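Local coordinates for tRNA threonylcarbamoyladenosine biosynthesis protein TsaB (Pseudomonas aeruginosa, PDB 5BR9) that probably takes part in making the threonylcarbamoyladenosine modification of tRNA and has an actin-like (ASKHA) fold, at residues 9-14 with 63-68; 24-29 with 53-58; 119-124 with 157-162; 166-171 with 181-186. One frame throughout, in Å; residues are numbered along the deposited sequence.

Contact 1. Residues 9-14 with 63-68; sequences MSTLLA and SAVDAI
Thr11 and Asp66 clasp each other where two neighbouring parallel strands, 12-16 and 67-71, enter the first five-stranded mixed sheet of this actin-like (ASKHA) fold. Thr11 N gives a nearly straight bond to Asp66 OD2 (2.7 Å, 173°), meeting the oxygen from above the carboxylate plane rather than within it. In return Asp66 N donates to Thr11 O at 2.7 Å, so both backbone polar groups of Thr11 are held by one residue. The torsion about CA-CB of Asp66 makes this possible: with CG beside its own backbone N (chi1 -64°), the carboxylate swings to the same partner as the N-H. Asp66 OD2 also takes a bond from a water that donates to Met9 O, and these donors would probably favour the ionised carboxylate. A second water links Thr11 OG1 to Ala64 O, 2.7 and 2.8 Å from it respectively.

Further along, the strands pair directly, Leu13 N donating to Ala67 O at 3.2 Å. Their side chains divide between the two faces of the sheet. On one, Leu12 CD2 rests on Ala67 CB (3.8 Å), and Leu200 and Trp207 of helix 196-208 pack against this face. On the other, Leu13 CB meets Val65 CG1 at 4.0 Å, while Ile68 faces Val87 and Leu90 of helix 77-94. Leu13 also bonds through its backbone to Ala69, which completes the parallel bridge around Ile68; Ile68 CA lies 3.4 Å from Leu13 O in a supplementary CA-H...O contact.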
loop_
_atom_site.group_PDB
_atom_site.type_symbol
_atom_site.label_atom_id
_atom_site.label_comp_id
_atom_site.label_asym_id
_atom_site.label_seq_id
_atom_site.Cartn_x
_atom_site.Cartn_y
_atom_site.Cartn_z
ATOM N N MET A 9 -22.800 -9.582 19.258
ATOM C CA MET A 9 -22.568 -9.933 17.863
ATOM C C MET A 9 -21.508 -9.055 17.215
ATOM O O MET A 9 -21.481 -7.852 17.431
ATOM C CB MET A 9 -23.872 -9.884 17.082
ATOM C CG MET A 9 -24.755 -11.078 17.443
ATOM S SD MET A 9 -26.064 -11.421 16.262
ATOM C CE MET A 9 -27.159 -10.031 16.556
ATOM N N SER A 10 -20.627 -9.674 16.427
ATOM C CA SER A 10 -19.473 -8.979 15.878
ATOM C C SER A 10 -19.769 -8.262 14.578
ATOM O O SER A 10 -20.551 -8.725 13.753
ATOM C CB SER A 10 -18.323 -9.960 15.633
ATOM O OG SER A 10 -17.811 -10.476 16.845
ATOM N N THR A 11 -19.096 -7.142 14.377
ATOM C CA THR A 11 -19.187 -6.457 13.108
ATOM C C THR A 11 -17.809 -6.522 12.462
ATOM O O THR A 11 -16.842 -6.021 13.011
ATOM C CB THR A 11 -19.682 -5.006 13.280
ATOM O OG1 THR A 11 -20.983 -5.029 13.881
ATOM C CG2 THR A 11 -19.799 -4.312 11.940
ATOM N N LEU A 12 -17.726 -7.196 11.322
ATOM C CA LEU A 12 -16.450 -7.411 10.626
ATOM C C LEU A 12 -16.481 -6.889 9.204
ATOM O O LEU A 12 -17.433 -7.132 8.462
ATOM C CB LEU A 12 -16.075 -8.904 10.593
ATOM C CG LEU A 12 -15.875 -9.635 11.914
ATOM C CD1 LEU A 12 -15.586 -11.125 11.667
ATOM C CD2 LEU A 12 -14.752 -8.972 12.753
ATOM N N LEU A 13 -15.399 -6.226 8.817
ATOM C CA LEU A 13 -15.231 -5.704 7.462
ATOM C C LEU A 13 -14.167 -6.547 6.748
ATOM O O LEU A 13 -13.101 -6.842 7.312
ATOM C CB LEU A 13 -14.818 -4.210 7.500
ATOM C CG LEU A 13 -14.603 -3.477 6.173
ATOM C CD1 LEU A 13 -15.923 -3.404 5.394
ATOM C CD2 LEU A 13 -14.013 -2.075 6.385
ATOM N N ALA A 14 -14.467 -6.944 5.516
ATOM C CA ALA A 14 -13.562 -7.768 4.735
ATOM C C ALA A 14 -13.327 -7.159 3.362
ATOM O O ALA A 14 -14.240 -6.585 2.771
ATOM C CB ALA A 14 -14.109 -9.181 4.591
ATOM N N SER A 63 -17.219 3.268 12.600
ATOM C CA SER A 63 -16.853 3.115 14.010
ATOM C C SER A 63 -17.425 1.840 14.642
ATOM O O SER A 63 -16.930 1.381 15.668
ATOM C CB SER A 63 -17.302 4.326 14.824
ATOM O OG SER A 63 -18.702 4.517 14.752
ATOM N N ALA A 64 -18.422 1.237 14.001
ATOM C CA ALA A 64 -19.054 0.023 14.525
ATOM C C ALA A 64 -18.238 -1.242 14.217
ATOM O O ALA A 64 -18.494 -2.309 14.791
ATOM C CB ALA A 64 -20.469 -0.123 13.946
ATOM N N VAL A 65 -17.252 -1.108 13.332
ATOM C CA VAL A 65 -16.408 -2.231 12.899
ATOM C C VAL A 65 -15.460 -2.698 14.005
ATOM O O VAL A 65 -14.718 -1.897 14.593
ATOM C CB VAL A 65 -15.622 -1.850 11.624
ATOM C CG1 VAL A 65 -14.581 -2.907 11.278
ATOM C CG2 VAL A 65 -16.579 -1.604 10.451
ATOM N N ASP A 66 -15.469 -4.004 14.270
ATOM C CA ASP A 66 -14.662 -4.559 15.349
ATOM C C ASP A 66 -13.252 -4.959 14.905
ATOM O O ASP A 66 -12.296 -4.898 15.686
ATOM C CB ASP A 66 -15.385 -5.768 15.946
ATOM C CG ASP A 66 -16.712 -5.386 16.606
ATOM O OD1 ASP A 66 -16.760 -4.318 17.252
ATOM O OD2 ASP A 66 -17.697 -6.149 16.489
ATOM N N ALA A 67 -13.131 -5.375 13.646
ATOM C CA ALA A 67 -11.859 -5.818 13.096
ATOM C C ALA A 67 -11.932 -5.796 11.568
ATOM O O ALA A 67 -13.025 -5.845 10.989
ATOM C CB ALA A 67 -11.503 -7.215 13.608
ATOM N N ILE A 68 -10.771 -5.703 10.922
ATOM C CA ILE A 68 -10.717 -5.640 9.456
ATOM C C ILE A 68 -9.910 -6.801 8.917
ATOM O O ILE A 68 -8.764 -7.008 9.325
ATOM C CB ILE A 68 -10.129 -4.313 8.970
ATOM C CG1 ILE A 68 -10.854 -3.132 9.625
ATOM C CG2 ILE A 68 -10.250 -4.229 7.468
ATOM C CD1 ILE A 68 -10.206 -1.803 9.370
HETATM O O HOH W 1 -19.968 -5.232 17.733
HETATM O O HOH W 2 -16.574 -8.545 18.304
HETATM O O HOH W 3 -20.727 -3.393 16.021
#

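Contact 2. Residues 24-29 with 53-58; sequences VALLHE and DLLDEA
Leu54 lays its CD2 methyl across strand 21-28, filling the step between Val24 and Leu26. Its CG stands opposite the backbone N (chi1 -177°), extending the branch from the helix down to the strand, where CD2 comes 3.7 Å from Val24 CG2 and 3.6 Å from Leu26 CB. Between these two residues the same methyl reaches the backbone itself, 3.5 Å from the carbonyl carbon of Ala25, whose own side chain points to the other face of the sheet, against Ala196 and Leu200 of helix 196-208.

Leu26 answers from the strand. Its CD2 touches Ala58 CB at 3.7 Å and lies 4.2 Å from Leu55 CD2, the Leu26 and Leu55 side chains crossing at about a right angle. Helix 43-58 belongs to the beta-alpha-beta crossover from strand 31-38 to strand 67-71, and passes over strand 21-28, one of the two strands (with 12-16) lying between them, with segment axes 8.9 Å apart and 33° from parallel. Val24 also meets Leu47, Met50 and Val51 from earlier in the helix, and Leu33 of strand 31-38 adds to the cover on Leu54. At the flank Glu57 OE1 bonds to His35 NE2.

No hydrogen bond joins the two segments; between them the contact is apolar packing of leucine, valine and alanine carbons, and it depends on shape fit rather than polar pairing.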
loop_
_atom_site.group_PDB
_atom_site.type_symbol
_atom_site.label_atom_id
_atom_site.label_comp_id
_atom_site.label_asym_id
_atom_site.label_seq_id
_atom_site.Cartn_x
_atom_site.Cartn_y
_atom_site.Cartn_z
ATOM N N VAL A 24 -15.617 -6.459 -1.394
ATOM C CA VAL A 24 -15.737 -6.038 -0.011
ATOM C C VAL A 24 -16.928 -6.761 0.603
ATOM O O VAL A 24 -17.903 -7.072 -0.072
ATOM C CB VAL A 24 -15.885 -4.498 0.096
ATOM C CG1 VAL A 24 -14.663 -3.787 -0.521
ATOM C CG2 VAL A 24 -17.169 -4.032 -0.588
ATOM N N ALA A 25 -16.865 -7.028 1.891
ATOM C CA ALA A 25 -17.962 -7.733 2.525
ATOM C C ALA A 25 -18.075 -7.251 3.952
ATOM O O ALA A 25 -17.112 -6.727 4.527
ATOM C CB ALA A 25 -17.762 -9.252 2.453
ATOM N N LEU A 26 -19.271 -7.381 4.502
ATOM C CA LEU A 26 -19.551 -6.877 5.827
ATOM C C LEU A 26 -20.418 -7.855 6.576
ATOM O O LEU A 26 -21.429 -8.335 6.038
ATOM C CB LEU A 26 -20.236 -5.519 5.732
ATOM C CG LEU A 26 -20.619 -4.903 7.071
ATOM C CD1 LEU A 26 -19.370 -4.449 7.788
ATOM C CD2 LEU A 26 -21.539 -3.734 6.845
ATOM N N LEU A 27 -20.016 -8.142 7.813
ATOM C CA LEU A 27 -20.829 -8.934 8.733
ATOM C C LEU A 27 -21.374 -7.966 9.758
ATOM O O LEU A 27 -20.618 -7.169 10.328
ATOM C CB LEU A 27 -20.037 -10.054 9.425
ATOM C CG LEU A 27 -20.780 -10.815 10.538
ATOM C CD1 LEU A 27 -21.873 -11.714 9.968
ATOM C CD2 LEU A 27 -19.838 -11.633 11.434
ATOM N N HIS A 28 -22.691 -8.009 9.947
ATOM C CA HIS A 28 -23.356 -7.141 10.898
ATOM C C HIS A 28 -24.622 -7.841 11.392
ATOM O O HIS A 28 -25.403 -8.333 10.582
ATOM C CB HIS A 28 -23.692 -5.784 10.268
ATOM C CG HIS A 28 -24.361 -4.835 11.213
ATOM N ND1 HIS A 28 -25.702 -4.515 11.133
ATOM C CD2 HIS A 28 -23.871 -4.150 12.279
ATOM C CE1 HIS A 28 -26.009 -3.667 12.100
ATOM N NE2 HIS A 28 -24.916 -3.429 12.807
ATOM N N GLU A 29 -24.794 -7.907 12.711
ATOM C CA GLU A 29 -25.956 -8.567 13.317
ATOM C C GLU A 29 -26.223 -9.969 12.749
ATOM O O GLU A 29 -27.370 -10.364 12.592
ATOM C CB GLU A 29 -27.206 -7.704 13.131
ATOM C CG GLU A 29 -27.815 -7.183 14.412
ATOM C CD GLU A 29 -27.222 -5.864 14.840
ATOM O OE1 GLU A 29 -26.158 -5.883 15.497
ATOM O OE2 GLU A 29 -27.817 -4.810 14.514
ATOM N N ASP A 53 -19.763 2.634 0.070
ATOM C CA ASP A 53 -21.070 2.206 -0.439
ATOM C C ASP A 53 -21.642 1.028 0.344
ATOM O O ASP A 53 -22.845 0.980 0.614
ATOM C CB ASP A 53 -20.982 1.829 -1.923
ATOM C CG ASP A 53 -20.820 3.038 -2.838
ATOM O OD1 ASP A 53 -20.923 4.194 -2.361
ATOM O OD2 ASP A 53 -20.571 2.821 -4.043
ATOM N N LEU A 54 -20.783 0.074 0.680
ATOM C CA LEU A 54 -21.209 -1.114 1.406
ATOM C C LEU A 54 -21.689 -0.722 2.806
ATOM O O LEU A 54 -22.780 -1.113 3.244
ATOM C CB LEU A 54 -20.070 -2.125 1.503
ATOM C CG LEU A 54 -20.404 -3.452 2.192
ATOM C CD1 LEU A 54 -21.343 -4.274 1.333
ATOM C CD2 LEU A 54 -19.145 -4.252 2.499
ATOM N N LEU A 55 -20.870 0.054 3.502
ATOM C CA LEU A 55 -21.235 0.526 4.828
ATOM C C LEU A 55 -22.511 1.345 4.735
ATOM O O LEU A 55 -23.424 1.173 5.536
ATOM C CB LEU A 55 -20.125 1.364 5.446
ATOM C CG LEU A 55 -18.842 0.641 5.827
ATOM C CD1 LEU A 55 -17.838 1.692 6.249
ATOM C CD2 LEU A 55 -19.099 -0.327 6.956
ATOM N N ASP A 56 -22.600 2.195 3.724
ATOM C CA ASP A 56 -23.783 3.046 3.598
ATOM C C ASP A 56 -25.039 2.240 3.281
ATOM O O ASP A 56 -26.100 2.528 3.816
ATOM C CB ASP A 56 -23.558 4.134 2.546
ATOM C CG ASP A 56 -22.669 5.259 3.059
ATOM O OD1 ASP A 56 -22.162 5.160 4.213
ATOM O OD2 ASP A 56 -22.492 6.249 2.317
ATOM N N GLU A 57 -24.913 1.214 2.444
ATOM C CA GLU A 57 -26.056 0.373 2.090
ATOM C C GLU A 57 -26.594 -0.387 3.307
ATOM O O GLU A 57 -27.798 -0.597 3.438
ATOM C CB GLU A 57 -25.673 -0.613 0.983
ATOM C CG GLU A 57 -26.750 -1.656 0.653
ATOM C CD GLU A 57 -26.288 -2.703 -0.366
ATOM O OE1 GLU A 57 -25.078 -2.752 -0.692
ATOM O OE2 GLU A 57 -27.145 -3.484 -0.838
ATOM N N ALA A 58 -25.690 -0.782 4.195
ATOM C CA ALA A 58 -26.028 -1.545 5.392
ATOM C C ALA A 58 -26.493 -0.644 6.533
ATOM O O ALA A 58 -27.033 -1.123 7.519
ATOM C CB ALA A 58 -24.827 -2.385 5.839
#

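Contact 3. Residues 119-124 with 157-162; sequences RVAAAI and VAVPWD
Arg119 drapes its aliphatic chain over one face of the Trp161 indole. Arg119 CB sits above the six-membered ring, 3.8 Å from its centroid and 15° off the normal, a CH-pi contact, and Arg119 CD follows over the same face at 3.6 Å from Trp161 CE3. A bend at chi3 then turns the guanidinium beyond the benzene half of the indole toward Trp161 CB, which lies 3.6 Å from Arg119 NH2 and over a face of the guanidinium, the guanidinium and indole planes being 30° apart. The two chains thus slide past each other in opposite directions. Trp161 holds CG between its backbone N and carbonyl carbon (chi1 47°), which folds the indole back over its own segment: Val159 CB and Pro160 CD lie against the face opposite Arg119. At the ring's edge, in its plane, is Val120 O. Deeper in, Ala121 CB meets Val159 CG1 at 4.2 Å.

Strand 119-125 is the middle strand of the second five-stranded sheet, and the loop after strand 142-152 closes over one of its faces here. The Trp168 ring of the adjoining strand also meets Trp161 obliquely.

The polar end of Arg119 is settled outside this pair, by a salt bridge from NE to Asp167 OD2. Towards Trp161 the arginine offers mainly its CB and CD, with a guanidinium face over Trp161 CB, while its charge is probably compensated largely at Asp167.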
loop_
_atom_site.group_PDB
_atom_site.type_symbol
_atom_site.label_atom_id
_atom_site.label_comp_id
_atom_site.label_asym_id
_atom_site.label_seq_id
_atom_site.Cartn_x
_atom_site.Cartn_y
_atom_site.Cartn_z
ATOM N N ARG A 119 -13.051 -31.002 0.176
ATOM C CA ARG A 119 -11.609 -31.071 0.014
ATOM C C ARG A 119 -11.226 -30.319 -1.252
ATOM O O ARG A 119 -11.675 -30.653 -2.351
ATOM C CB ARG A 119 -11.134 -32.526 -0.025
ATOM C CG ARG A 119 -11.580 -33.289 1.222
ATOM C CD ARG A 119 -10.696 -34.461 1.584
ATOM N NE ARG A 119 -11.047 -35.669 0.859
ATOM C CZ ARG A 119 -10.692 -36.896 1.232
ATOM N NH1 ARG A 119 -11.059 -37.945 0.503
ATOM N NH2 ARG A 119 -9.987 -37.077 2.344
ATOM N N VAL A 120 -10.400 -29.291 -1.090
ATOM C CA VAL A 120 -10.028 -28.432 -2.212
ATOM C C VAL A 120 -8.525 -28.244 -2.272
ATOM O O VAL A 120 -7.880 -27.908 -1.279
ATOM C CB VAL A 120 -10.720 -27.058 -2.140
ATOM C CG1 VAL A 120 -10.175 -26.150 -3.244
ATOM C CG2 VAL A 120 -12.234 -27.201 -2.282
ATOM N N ALA A 121 -7.963 -28.510 -3.437
ATOM C CA ALA A 121 -6.585 -28.137 -3.702
ATOM C C ALA A 121 -6.618 -26.766 -4.397
ATOM O O ALA A 121 -7.068 -26.646 -5.527
ATOM C CB ALA A 121 -5.879 -29.205 -4.563
ATOM N N ALA A 122 -6.200 -25.728 -3.686
ATOM C CA ALA A 122 -6.174 -24.385 -4.238
ATOM C C ALA A 122 -4.825 -24.116 -4.898
ATOM O O ALA A 122 -3.780 -24.413 -4.334
ATOM C CB ALA A 122 -6.468 -23.368 -3.159
ATOM N N ALA A 123 -4.860 -23.579 -6.108
ATOM C CA ALA A 123 -3.644 -23.243 -6.829
ATOM C C ALA A 123 -3.813 -21.906 -7.514
ATOM O O ALA A 123 -4.757 -21.714 -8.274
ATOM C CB ALA A 123 -3.285 -24.337 -7.869
ATOM N N ILE A 124 -2.887 -20.994 -7.230
ATOM C CA ILE A 124 -2.874 -19.655 -7.804
ATOM C C ILE A 124 -1.589 -19.480 -8.591
ATOM O O ILE A 124 -0.501 -19.769 -8.091
ATOM C CB ILE A 124 -3.010 -18.572 -6.703
ATOM C CG1 ILE A 124 -4.390 -18.656 -6.038
ATOM C CG2 ILE A 124 -2.748 -17.190 -7.284
ATOM C CD1 ILE A 124 -4.548 -17.746 -4.821
ATOM N N VAL A 157 3.575 -30.469 -7.073
ATOM C CA VAL A 157 2.460 -30.272 -6.142
ATOM C C VAL A 157 1.877 -31.626 -5.750
ATOM O O VAL A 157 1.866 -32.572 -6.551
ATOM C CB VAL A 157 1.332 -29.347 -6.694
ATOM C CG1 VAL A 157 1.864 -27.965 -7.045
ATOM C CG2 VAL A 157 0.590 -29.987 -7.848
ATOM N N ALA A 158 1.390 -31.704 -4.510
ATOM C CA ALA A 158 0.835 -32.950 -3.979
ATOM C C ALA A 158 -0.323 -32.686 -3.018
ATOM O O ALA A 158 -0.382 -31.633 -2.375
ATOM C CB ALA A 158 1.944 -33.759 -3.283
ATOM N N VAL A 159 -1.238 -33.646 -2.923
ATOM C CA VAL A 159 -2.384 -33.539 -2.018
ATOM C C VAL A 159 -2.139 -34.445 -0.797
ATOM O O VAL A 159 -1.451 -35.466 -0.918
ATOM C CB VAL A 159 -3.697 -33.903 -2.737
ATOM C CG1 VAL A 159 -3.993 -32.906 -3.850
ATOM C CG2 VAL A 159 -3.652 -35.336 -3.264
ATOM N N PRO A 160 -2.699 -34.071 0.375
ATOM C CA PRO A 160 -2.505 -34.805 1.638
ATOM C C PRO A 160 -3.456 -35.994 1.803
ATOM O O PRO A 160 -3.365 -36.716 2.805
ATOM C CB PRO A 160 -2.802 -33.745 2.710
ATOM C CG PRO A 160 -3.788 -32.854 2.067
ATOM C CD PRO A 160 -3.540 -32.869 0.572
ATOM N N TRP A 161 -4.358 -36.177 0.846
ATOM C CA TRP A 161 -5.297 -37.298 0.858
ATOM C C TRP A 161 -5.036 -38.202 -0.337
ATOM O O TRP A 161 -4.237 -37.851 -1.208
ATOM C CB TRP A 161 -6.742 -36.790 0.829
ATOM C CG TRP A 161 -6.952 -35.738 -0.193
ATOM C CD1 TRP A 161 -6.976 -35.908 -1.549
ATOM C CD2 TRP A 161 -7.141 -34.335 0.041
ATOM N NE1 TRP A 161 -7.169 -34.694 -2.173
ATOM C CE2 TRP A 161 -7.279 -33.716 -1.221
ATOM C CE3 TRP A 161 -7.213 -33.544 1.192
ATOM C CZ2 TRP A 161 -7.488 -32.344 -1.362
ATOM C CZ3 TRP A 161 -7.414 -32.175 1.047
ATOM C CH2 TRP A 161 -7.550 -31.591 -0.221
ATOM N N ASP A 162 -5.725 -39.340 -0.395
ATOM C CA ASP A 162 -5.605 -40.234 -1.547
ATOM C C ASP A 162 -5.994 -39.508 -2.835
ATOM O O ASP A 162 -7.100 -38.979 -2.950
ATOM C CB ASP A 162 -6.467 -41.483 -1.346
ATOM C CG ASP A 162 -6.529 -42.369 -2.583
ATOM O OD1 ASP A 162 -7.507 -43.137 -2.712
ATOM O OD2 ASP A 162 -5.606 -42.307 -3.422
#

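Contact 4. Residues 166-171 with 181-186; sequences ADWFGA and MPQRPV
Ala166 touches first, its CB 3.6 Å from CG2 of Val186 at the exposed margin of the contact. Two residues on, Trp168 carries most of the packing. Its CG is set between the backbone N and the carbonyl carbon (chi1 65°), which brings the indole over Pro185. The proline presents CB to the six-membered ring, 3.7 Å from the centroid and 7° off the normal, a CH-pi contact almost directly above the face; Pro185 CD adds a touch on Trp168 CH2 at 3.6 Å. The far corner of the indole reaches Gln183 CG, 4.0 Å from Trp168 CH2, while the amide of Gln183 is engaged through NE2 with Val157 O. Trp168 NE1 is satisfied by Ala163 O.

The backbone of Trp168 takes part as well. Its O receives a bond from a water at 2.7 Å, and that water, which lies over the same indole face as Pro185 CB, accepts from Val186 N at 3.1 Å. This bridge spans the mouth of the connection between two parallel neighbours, strands 168-171 and 187-189, at the outer side of the second sheet of the actin-like fold.

Phe169 turns its side chain away from Pro185, toward Ala111 and Gln115 of helix 103-115. Gly170 then bonds through its backbone to Ala187 and Asp189 of strand 187-189; having no side chain, it lets the proline ring close onto the strand, with Pro185 CG 3.7 Å from Gly170 N.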
loop_
_atom_site.group_PDB
_atom_site.type_symbol
_atom_site.label_atom_id
_atom_site.label_comp_id
_atom_site.label_asym_id
_atom_site.label_seq_id
_atom_site.Cartn_x
_atom_site.Cartn_y
_atom_site.Cartn_z
ATOM N N ALA A 166 -12.311 -39.298 -5.693
ATOM C CA ALA A 166 -12.985 -38.455 -6.666
ATOM C C ALA A 166 -13.752 -37.291 -6.022
ATOM O O ALA A 166 -14.597 -36.664 -6.669
ATOM C CB ALA A 166 -13.932 -39.315 -7.508
ATOM N N ASP A 167 -13.464 -36.995 -4.758
ATOM C CA ASP A 167 -14.243 -35.986 -4.041
ATOM C C ASP A 167 -13.520 -34.633 -3.916
ATOM O O ASP A 167 -14.152 -33.601 -3.661
ATOM C CB ASP A 167 -14.610 -36.499 -2.651
ATOM C CG ASP A 167 -13.389 -36.726 -1.788
ATOM O OD1 ASP A 167 -12.505 -37.498 -2.213
ATOM O OD2 ASP A 167 -13.305 -36.110 -0.704
ATOM N N TRP A 168 -12.207 -34.621 -4.098
ATOM C CA TRP A 168 -11.493 -33.350 -4.000
ATOM C C TRP A 168 -11.537 -32.538 -5.313
ATOM O O TRP A 168 -11.640 -33.086 -6.413
ATOM C CB TRP A 168 -10.048 -33.579 -3.548
ATOM C CG TRP A 168 -9.193 -34.342 -4.482
ATOM C CD1 TRP A 168 -9.202 -35.691 -4.687
ATOM C CD2 TRP A 168 -8.161 -33.813 -5.325
ATOM N NE1 TRP A 168 -8.247 -36.035 -5.618
ATOM C CE2 TRP A 168 -7.591 -34.901 -6.022
ATOM C CE3 TRP A 168 -7.667 -32.528 -5.560
ATOM C CZ2 TRP A 168 -6.553 -34.741 -6.936
ATOM C CZ3 TRP A 168 -6.630 -32.370 -6.474
ATOM C CH2 TRP A 168 -6.082 -33.470 -7.145
ATOM N N PHE A 169 -11.461 -31.221 -5.165
ATOM C CA PHE A 169 -11.744 -30.268 -6.234
ATOM C C PHE A 169 -10.548 -29.339 -6.419
ATOM O O PHE A 169 -9.910 -28.937 -5.444
ATOM C CB PHE A 169 -13.030 -29.490 -5.872
ATOM C CG PHE A 169 -13.478 -28.452 -6.893
ATOM C CD1 PHE A 169 -14.300 -28.806 -7.953
ATOM C CD2 PHE A 169 -13.140 -27.110 -6.736
ATOM C CE1 PHE A 169 -14.738 -27.857 -8.871
ATOM C CE2 PHE A 169 -13.584 -26.149 -7.641
ATOM C CZ PHE A 169 -14.383 -26.523 -8.718
ATOM N N GLY A 170 -10.264 -28.974 -7.661
ATOM C CA GLY A 170 -9.190 -28.030 -7.942
ATOM C C GLY A 170 -9.729 -26.625 -8.206
ATOM O O GLY A 170 -10.583 -26.393 -9.077
ATOM N N ALA A 171 -9.231 -25.673 -7.435
ATOM C CA ALA A 171 -9.689 -24.299 -7.543
ATOM C C ALA A 171 -8.535 -23.345 -7.779
ATOM O O ALA A 171 -7.512 -23.425 -7.107
ATOM C CB ALA A 171 -10.435 -23.891 -6.295
ATOM N N MET A 181 0.912 -31.415 -13.730
ATOM C CA MET A 181 0.860 -31.872 -12.340
ATOM C C MET A 181 0.878 -33.410 -12.264
ATOM O O MET A 181 0.442 -34.078 -13.198
ATOM C CB MET A 181 -0.399 -31.310 -11.659
ATOM C CG MET A 181 -0.429 -29.794 -11.603
ATOM S SD MET A 181 -1.946 -29.179 -10.854
ATOM C CE MET A 181 -1.584 -27.427 -10.603
ATOM N N PRO A 182 1.374 -33.976 -11.149
ATOM C CA PRO A 182 1.428 -35.446 -11.042
ATOM C C PRO A 182 0.080 -36.111 -10.749
ATOM O O PRO A 182 0.003 -37.332 -10.798
ATOM C CB PRO A 182 2.397 -35.678 -9.878
ATOM C CG PRO A 182 2.268 -34.452 -9.047
ATOM C CD PRO A 182 1.999 -33.314 -9.991
ATOM N N GLN A 183 -0.947 -35.329 -10.420
ATOM C CA GLN A 183 -2.309 -35.852 -10.338
ATOM C C GLN A 183 -3.287 -34.741 -10.687
ATOM O O GLN A 183 -2.904 -33.570 -10.737
ATOM C CB GLN A 183 -2.613 -36.420 -8.940
ATOM C CG GLN A 183 -2.634 -35.383 -7.826
ATOM C CD GLN A 183 -1.251 -34.991 -7.335
ATOM O OE1 GLN A 183 -0.426 -35.852 -7.041
ATOM N NE2 GLN A 183 -0.997 -33.682 -7.228
ATOM N N ARG A 184 -4.537 -35.102 -10.961
ATOM C CA ARG A 184 -5.573 -34.102 -11.179
ATOM C C ARG A 184 -6.917 -34.595 -10.651
ATOM O O ARG A 184 -7.183 -35.797 -10.637
ATOM C CB ARG A 184 -5.678 -33.735 -12.662
ATOM C CG ARG A 184 -6.165 -34.833 -13.590
ATOM C CD ARG A 184 -6.952 -34.207 -14.745
ATOM N NE ARG A 184 -8.212 -33.629 -14.281
ATOM C CZ ARG A 184 -8.912 -32.715 -14.944
ATOM N NH1 ARG A 184 -8.474 -32.250 -16.104
ATOM N NH2 ARG A 184 -10.048 -32.258 -14.436
ATOM N N PRO A 185 -7.765 -33.664 -10.192
ATOM C CA PRO A 185 -9.085 -34.034 -9.673
ATOM C C PRO A 185 -10.071 -34.369 -10.784
ATOM O O PRO A 185 -9.811 -34.070 -11.952
ATOM C CB PRO A 185 -9.537 -32.764 -8.938
ATOM C CG PRO A 185 -8.911 -31.659 -9.745
ATOM C CD PRO A 185 -7.554 -32.206 -10.157
ATOM N N VAL A 186 -11.198 -34.964 -10.418
ATOM C CA VAL A 186 -12.258 -35.215 -11.386
ATOM C C VAL A 186 -12.745 -33.882 -11.953
ATOM O O VAL A 186 -12.957 -33.755 -13.152
ATOM C CB VAL A 186 -13.421 -36.008 -10.752
ATOM C CG1 VAL A 186 -14.588 -36.088 -11.714
ATOM C CG2 VAL A 186 -12.964 -37.419 -10.397
HETATM O O HOH W 4 -11.296 -35.568 -7.417
#

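Contacts 1 and 2 lie on one side of the chain's centre and share the first sheet, with strands 12-16 and 21-28 adjacent in it; contacts 3 and 4 lie on the opposite side and share the second, through strands 119-125 and 168-171. Centres within each pair are 10 and 7 Å apart, against 32 to 36 Å between pairs. The first two are buried, yet differ: contact 1 is backbone pairing with a carboxylate and waters at its entrance, contact 2 wholly apolar helix-on-sheet packing. Contacts 3 and 4 are only partly buried, use a tryptophan face between strand and loop (Trp161 from the loop, Trp168 from the strand), and are joined by the Arg119-Asp167 salt bridge.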